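PDB 1TZ7: 4-alpha-glucanotransferase from Aquifex aeolicus, which is an amylomaltase, or disproportionating enzyme, of the 4-alpha-glucanotransferase family, built around a parallel (beta/alpha)8 barrel. Local coordinates for residues A73-Y78 with N478-I483; T403-P408 with R468-G473. All coordinates share one frame; numbering follows the deposited sequence.

How the interactions relate
The two interactions lie side by side, their centres about 10 Å apart, among loops that leave the C-terminal ends of the barrel strands, the end where enzymes of this fold place their active site. Residues 468-473 and 478-483 belong to the same long loop after helix 457-460. They are tied to each other by two probable hydrogen bonds, Trp479 N to Met469 O at 2.8 Å and Asn478 OD1 to Tyr471 N at 2.9 Å. Across the other pair of segments, the rings of Tyr78 and His404 meet at about 25°. Interaction 1 thus joins this long loop to 73-78, and interaction 2 joins it to 403-408.

Interaction 1. Residues A73-Y78 with N478-I483; sequences AGNSPY and NWRWRI
Trp479 carries most of the contact from its own segment, its indole meeting Gly74 to Tyr78 with Ser76 and Pro77 over one face. Pro77 CD sits almost squarely over the six-membered ring, 3.5 Å from its centroid and 14° off the normal, while Ser76 CA covers the five-membered ring at 3.7 Å; both are CH-pi contacts. On the opposite face lies Asn478 CB, closing the indole between its own neighbour and the other loop. In the plane of the indole, Gly74 O approaches the pyrrole edge, 3.3 Å from Trp479 CD1. At the far end of the indole, Trp479 CH2 meets the edge of the Tyr78 ring, 3.7 Å from Tyr78 CE2, the two rings being inclined at 44°. The indole owes its direction to a first torsion of -40°, which sets CG anti to the carbonyl carbon of Trp479.

Direct polar bonds between the loops give way to water. One water donates to Gly74 O (2.9 Å) and accepts from Asn478 ND2, whereas Asn478 OD1 is turned to Tyr471. A second donates to both Asn75 OD1 and Asn478 O (2.8 Å from the latter) and weakly accepts from Arg480 NH2. A type I' turn from Ala73 to Ser76 gives the first loop its shape, and Ser76 OG accepts from Tyr78 N in an ST turn that places proline and tyrosine beside the indole.

Further out, the helix 117-133 flanks the side where the second water bridges Asn75 and Arg480: its Glu118 forms a salt bridge with Arg480 NH1, and its Tyr121 OH bonds Asn75 ND2. Tyr78 OH reaches Asp226 on barrel strand 222-227. The buried contact therefore lies between this helix and the barrel, joining the loop that follows strand 60-62 to the one that follows helix 457-460.

Interaction 2. Residues T403-P408 with R468-G473; sequences THDLPP and RMNYPG
Asp405 O receives Arg468 NH2 at 2.9 Å, with the donor tilted 33° from the carbonyl plane. The neighbouring nitrogen of the same guanidinium, Arg468 NE, turns back to its own loop and donates to Asn470 O, which it meets from above the carbonyl plane at 2.9 Å. The arginine can make both bonds because its chain is fully extended, with CG anti to the backbone N (chi1 -172°), and runs alongside Leu406 and Pro407. Pro407 CD lies over the centre of one guanidinium face, 3.5 Å from Arg468 CZ; Tyr471 CD2 lies over the opposite face, toward the rim. The flat group is thus held between a proline of one loop and a tyrosine of the other.

The Asp405 side chain is engaged elsewhere. Its OD1 accepts from Asn470 ND2 at 2.9 Å in a fairly straight bond (155°), close to the amide plane, although carboxylate and amide are twisted well apart. Beside them, Asn470 N makes a weak bond to His404 O, and His404 CB touches Met469 CB at 4.0 Å. Pro472 closes one end of the contact, its CD packed 3.3 Å from Asp405 O. A water accepts from Met469 N and lies close to Leu406 O, near the place where Pro408 CD rests on the backbone of Arg468. The receiving loop is itself folded as a type I turn, Leu406 N bonding Thr403 O.

Arginine and aspartate do not pair here, Arg468 NH2 and Asp405 OD1 being 6.9 Å apart. Arg468 instead directs NH2 and NE to main-chain carbonyls, one from each segment, which probably helps hold the two loops in register, while the bond from Asn470 ND2 should limit rotation of the Asp405 carboxylate just beyond barrel strand 397-400.

Interaction 1. Residues A73-Y78 with N478-I483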
loop_
_atom_site.group_PDB
_atom_site.type_symbol
_atom_site.label_atom_id
_atom_site.label_comp_id
_atom_site.label_asym_id
_atom_site.label_seq_id
_atom_site.Cartn_x
_atom_site.Cartn_y
_atom_site.Cartn_z
ATOM N N ALA A 73 -11.978 6.900 7.216
ATOM C CA ALA A 73 -11.090 5.791 7.555
ATOM C C ALA A 73 -9.697 6.300 7.950
ATOM O O ALA A 73 -8.724 5.548 7.928
ATOM C CB ALA A 73 -10.989 4.832 6.381
ATOM N N GLY A 74 -9.617 7.578 8.318
ATOM C CA GLY A 74 -8.355 8.191 8.701
ATOM C C GLY A 74 -7.397 8.361 7.529
ATOM O O GLY A 74 -6.195 8.513 7.725
ATOM N N ASN A 75 -7.942 8.333 6.311
ATOM C CA ASN A 75 -7.142 8.445 5.081
ATOM C C ASN A 75 -6.172 7.280 4.886
ATOM O O ASN A 75 -5.172 7.418 4.202
ATOM C CB ASN A 75 -6.361 9.764 5.064
ATOM C CG ASN A 75 -7.236 10.953 5.307
ATOM O OD1 ASN A 75 -7.117 11.631 6.336
ATOM N ND2 ASN A 75 -8.128 11.229 4.369
ATOM N N SER A 76 -6.479 6.133 5.488
ATOM C CA SER A 76 -5.591 4.970 5.419
ATOM C C SER A 76 -5.684 4.310 4.048
ATOM O O SER A 76 -6.779 4.038 3.561
ATOM C CB SER A 76 -5.951 3.955 6.505
ATOM O OG SER A 76 -5.140 2.789 6.404
ATOM N N PRO A 77 -4.530 4.055 3.425
ATOM C CA PRO A 77 -4.472 3.293 2.175
ATOM C C PRO A 77 -4.968 1.852 2.322
ATOM O O PRO A 77 -5.247 1.197 1.317
ATOM C CB PRO A 77 -2.972 3.300 1.830
ATOM C CG PRO A 77 -2.396 4.407 2.619
ATOM C CD PRO A 77 -3.193 4.491 3.861
ATOM N N TYR A 78 -5.062 1.369 3.561
ATOM C CA TYR A 78 -5.373 -0.036 3.822
ATOM C C TYR A 78 -6.842 -0.237 4.195
ATOM O O TYR A 78 -7.254 -1.346 4.523
ATOM C CB TYR A 78 -4.476 -0.580 4.939
ATOM C CG TYR A 78 -3.003 -0.546 4.605
ATOM C CD1 TYR A 78 -2.386 -1.626 3.979
ATOM C CD2 TYR A 78 -2.227 0.566 4.909
ATOM C CE1 TYR A 78 -1.026 -1.598 3.665
ATOM C CE2 TYR A 78 -0.867 0.605 4.599
ATOM C CZ TYR A 78 -0.276 -0.478 3.981
ATOM O OH TYR A 78 1.061 -0.443 3.678
ATOM N N ASN A 478 -2.641 10.130 10.688
ATOM C CA ASN A 478 -1.649 9.343 9.969
ATOM C C ASN A 478 -1.630 9.649 8.478
ATOM O O ASN A 478 -2.543 10.292 7.952
ATOM C CB ASN A 478 -1.910 7.858 10.187
ATOM C CG ASN A 478 -1.952 7.489 11.649
ATOM O OD1 ASN A 478 -0.962 7.624 12.361
ATOM N ND2 ASN A 478 -3.110 7.023 12.111
ATOM N N TRP A 479 -0.573 9.180 7.805
ATOM C CA TRP A 479 -0.478 9.206 6.341
ATOM C C TRP A 479 -0.304 10.614 5.801
ATOM O O TRP A 479 -0.562 10.872 4.621
ATOM C CB TRP A 479 -1.707 8.543 5.704
ATOM C CG TRP A 479 -2.154 7.316 6.422
ATOM C CD1 TRP A 479 -3.272 7.176 7.183
ATOM C CD2 TRP A 479 -1.488 6.055 6.454
ATOM N NE1 TRP A 479 -3.347 5.900 7.688
ATOM C CE2 TRP A 479 -2.262 5.191 7.259
ATOM C CE3 TRP A 479 -0.308 5.559 5.885
ATOM C CZ2 TRP A 479 -1.900 3.864 7.503
ATOM C CZ3 TRP A 479 0.049 4.242 6.128
ATOM C CH2 TRP A 479 -0.746 3.410 6.932
ATOM N N ARG A 480 0.150 11.522 6.656
ATOM C CA ARG A 480 0.181 12.925 6.317
ATOM C C ARG A 480 1.593 13.427 5.949
ATOM O O ARG A 480 1.728 14.478 5.337
ATOM C CB ARG A 480 -0.399 13.759 7.470
ATOM C CG ARG A 480 -1.858 13.351 7.856
ATOM C CD ARG A 480 -2.649 14.424 8.610
ATOM N NE ARG A 480 -3.371 15.253 7.725
ATOM C CZ ARG A 480 -4.697 15.421 7.630
ATOM N NH1 ARG A 480 -5.094 16.302 6.764
ATOM N NH2 ARG A 480 -5.612 14.698 8.295
ATOM N N TRP A 481 2.636 12.680 6.317
ATOM C CA TRP A 481 4.005 13.185 6.140
ATOM C C TRP A 481 4.332 13.401 4.677
ATOM O O TRP A 481 4.034 12.560 3.837
ATOM C CB TRP A 481 5.049 12.247 6.738
ATOM C CG TRP A 481 6.451 12.748 6.462
ATOM C CD1 TRP A 481 7.087 13.789 7.081
ATOM C CD2 TRP A 481 7.362 12.259 5.470
ATOM N NE1 TRP A 481 8.343 13.964 6.546
ATOM C CE2 TRP A 481 8.538 13.037 5.557
ATOM C CE3 TRP A 481 7.312 11.228 4.517
ATOM C CZ2 TRP A 481 9.645 12.820 4.734
ATOM C CZ3 TRP A 481 8.411 11.019 3.705
ATOM C CH2 TRP A 481 9.561 11.813 3.818
ATOM N N ARG A 482 4.966 14.532 4.384
ATOM C CA ARG A 482 5.480 14.809 3.047
ATOM C C ARG A 482 6.905 15.326 3.117
ATOM O O ARG A 482 7.310 15.947 4.107
ATOM C CB ARG A 482 4.601 15.848 2.340
ATOM C CG ARG A 482 3.155 15.428 2.158
ATOM C CD ARG A 482 2.521 15.950 0.875
ATOM N NE ARG A 482 2.385 17.404 0.878
ATOM C CZ ARG A 482 2.454 18.170 -0.211
ATOM N NH1 ARG A 482 2.316 19.479 -0.102
ATOM N NH2 ARG A 482 2.664 17.628 -1.409
ATOM N N ILE A 483 7.662 15.074 2.061
ATOM C CA ILE A 483 8.939 15.737 1.848
ATOM C C ILE A 483 8.730 17.239 1.773
ATOM O O ILE A 483 7.862 17.713 1.036
ATOM C CB ILE A 483 9.590 15.225 0.527
ATOM C CG1 ILE A 483 9.932 13.737 0.642
ATOM C CG2 ILE A 483 10.838 16.029 0.199
ATOM C CD1 ILE A 483 10.108 13.038 -0.715
HETATM O O HOH W 1 -5.274 7.954 10.385
HETATM O O HOH W 2 -4.924 11.732 8.298
#

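Interaction 2. Residues T403-P408 with R468-G473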
loop_
_atom_site.group_PDB
_atom_site.type_symbol
_atom_site.label_atom_id
_atom_site.label_comp_id
_atom_site.label_asym_id
_atom_site.label_seq_id
_atom_site.Cartn_x
_atom_site.Cartn_y
_atom_site.Cartn_z
ATOM N N THR A 403 9.886 1.067 8.505
ATOM C CA THR A 403 8.699 1.062 7.645
ATOM C C THR A 403 7.739 2.158 8.033
ATOM O O THR A 403 7.947 2.875 9.010
ATOM C CB THR A 403 7.968 -0.304 7.715
ATOM O OG1 THR A 403 7.342 -0.465 8.999
ATOM C CG2 THR A 403 8.957 -1.475 7.623
ATOM N N HIS A 404 6.674 2.269 7.265
ATOM C CA HIS A 404 5.686 3.297 7.462
ATOM C C HIS A 404 4.849 3.105 8.750
ATOM O O HIS A 404 4.185 4.028 9.199
ATOM C CB HIS A 404 4.782 3.348 6.265
ATOM C CG HIS A 404 3.961 2.110 6.062
ATOM N ND1 HIS A 404 4.483 0.849 5.930
ATOM C CD2 HIS A 404 2.654 1.970 5.960
ATOM C CE1 HIS A 404 3.487 -0.010 5.760
ATOM N NE2 HIS A 404 2.380 0.649 5.773
ATOM N N ASP A 405 4.893 1.904 9.325
ATOM C CA ASP A 405 4.203 1.631 10.602
ATOM C C ASP A 405 5.089 1.971 11.811
ATOM O O ASP A 405 4.672 1.827 12.948
ATOM C CB ASP A 405 3.789 0.162 10.677
ATOM C CG ASP A 405 2.649 -0.166 9.748
ATOM O OD1 ASP A 405 1.693 0.640 9.666
ATOM O OD2 ASP A 405 2.620 -1.205 9.061
ATOM N N LEU A 406 6.308 2.416 11.543
ATOM C CA LEU A 406 7.314 2.593 12.580
ATOM C C LEU A 406 7.773 4.028 12.603
ATOM O O LEU A 406 7.656 4.737 11.608
ATOM C CB LEU A 406 8.516 1.690 12.297
ATOM C CG LEU A 406 8.523 0.281 12.902
ATOM C CD1 LEU A 406 7.131 -0.317 12.977
ATOM C CD2 LEU A 406 9.444 -0.615 12.094
ATOM N N PRO A 407 8.322 4.461 13.730
ATOM C CA PRO A 407 9.057 5.721 13.763
ATOM C C PRO A 407 10.292 5.607 12.883
ATOM O O PRO A 407 10.871 4.525 12.804
ATOM C CB PRO A 407 9.438 5.885 15.250
ATOM C CG PRO A 407 9.223 4.554 15.888
ATOM C CD PRO A 407 8.307 3.775 15.031
ATOM N N PRO A 408 10.680 6.683 12.210
ATOM C CA PRO A 408 11.963 6.706 11.512
ATOM C C PRO A 408 13.098 6.434 12.484
ATOM O O PRO A 408 12.963 6.724 13.676
ATOM C CB PRO A 408 12.039 8.137 10.953
ATOM C CG PRO A 408 10.622 8.593 10.884
ATOM C CD PRO A 408 9.939 7.947 12.053
ATOM N N ARG A 468 6.948 10.488 11.238
ATOM C CA ARG A 468 6.353 9.154 11.247
ATOM C C ARG A 468 5.095 9.120 10.365
ATOM O O ARG A 468 4.208 9.959 10.500
ATOM C CB ARG A 468 5.996 8.745 12.675
ATOM C CG ARG A 468 5.542 7.310 12.805
ATOM C CD ARG A 468 5.388 6.833 14.255
ATOM N NE ARG A 468 4.924 5.453 14.315
ATOM C CZ ARG A 468 4.911 4.713 15.413
ATOM N NH1 ARG A 468 5.337 5.213 16.564
ATOM N NH2 ARG A 468 4.469 3.465 15.362
ATOM N N MET A 469 5.031 8.149 9.472
ATOM C CA MET A 469 3.925 8.049 8.535
ATOM C C MET A 469 2.660 7.555 9.241
ATOM O O MET A 469 1.612 8.182 9.150
ATOM C CB MET A 469 4.288 7.107 7.379
ATOM C CG MET A 469 3.324 7.163 6.204
ATOM S SD MET A 469 3.186 8.827 5.466
ATOM C CE MET A 469 2.676 8.398 3.782
ATOM N N ASN A 470 2.767 6.433 9.952
ATOM C CA ASN A 470 1.598 5.836 10.627
ATOM C C ASN A 470 1.920 5.299 12.015
ATOM O O ASN A 470 2.989 4.725 12.246
ATOM C CB ASN A 470 0.997 4.714 9.772
ATOM C CG ASN A 470 -0.209 4.047 10.440
ATOM O OD1 ASN A 470 -1.183 4.708 10.784
ATOM N ND2 ASN A 470 -0.136 2.729 10.619
ATOM N N TYR A 471 0.969 5.490 12.932
ATOM C CA TYR A 471 1.046 4.958 14.284
ATOM C C TYR A 471 -0.095 3.944 14.474
ATOM O O TYR A 471 -1.233 4.330 14.717
ATOM C CB TYR A 471 0.901 6.113 15.297
ATOM C CG TYR A 471 1.492 5.840 16.676
ATOM C CD1 TYR A 471 1.166 4.680 17.385
ATOM C CD2 TYR A 471 2.363 6.754 17.274
ATOM C CE1 TYR A 471 1.702 4.433 18.651
ATOM C CE2 TYR A 471 2.904 6.516 18.539
ATOM C CZ TYR A 471 2.570 5.355 19.221
ATOM O OH TYR A 471 3.101 5.115 20.471
ATOM N N PRO A 472 0.212 2.652 14.349
ATOM C CA PRO A 472 -0.816 1.607 14.447
ATOM C C PRO A 472 -1.582 1.675 15.764
ATOM O O PRO A 472 -0.984 1.939 16.813
ATOM C CB PRO A 472 -0.004 0.301 14.364
ATOM C CG PRO A 472 1.257 0.675 13.698
ATOM C CD PRO A 472 1.548 2.089 14.102
ATOM N N GLY A 473 -2.890 1.444 15.705
ATOM C CA GLY A 473 -3.747 1.592 16.867
ATOM C C GLY A 473 -4.481 2.922 16.866
ATOM O O GLY A 473 -5.688 2.973 17.113
HETATM O O HOH W 3 7.251 6.053 9.336
#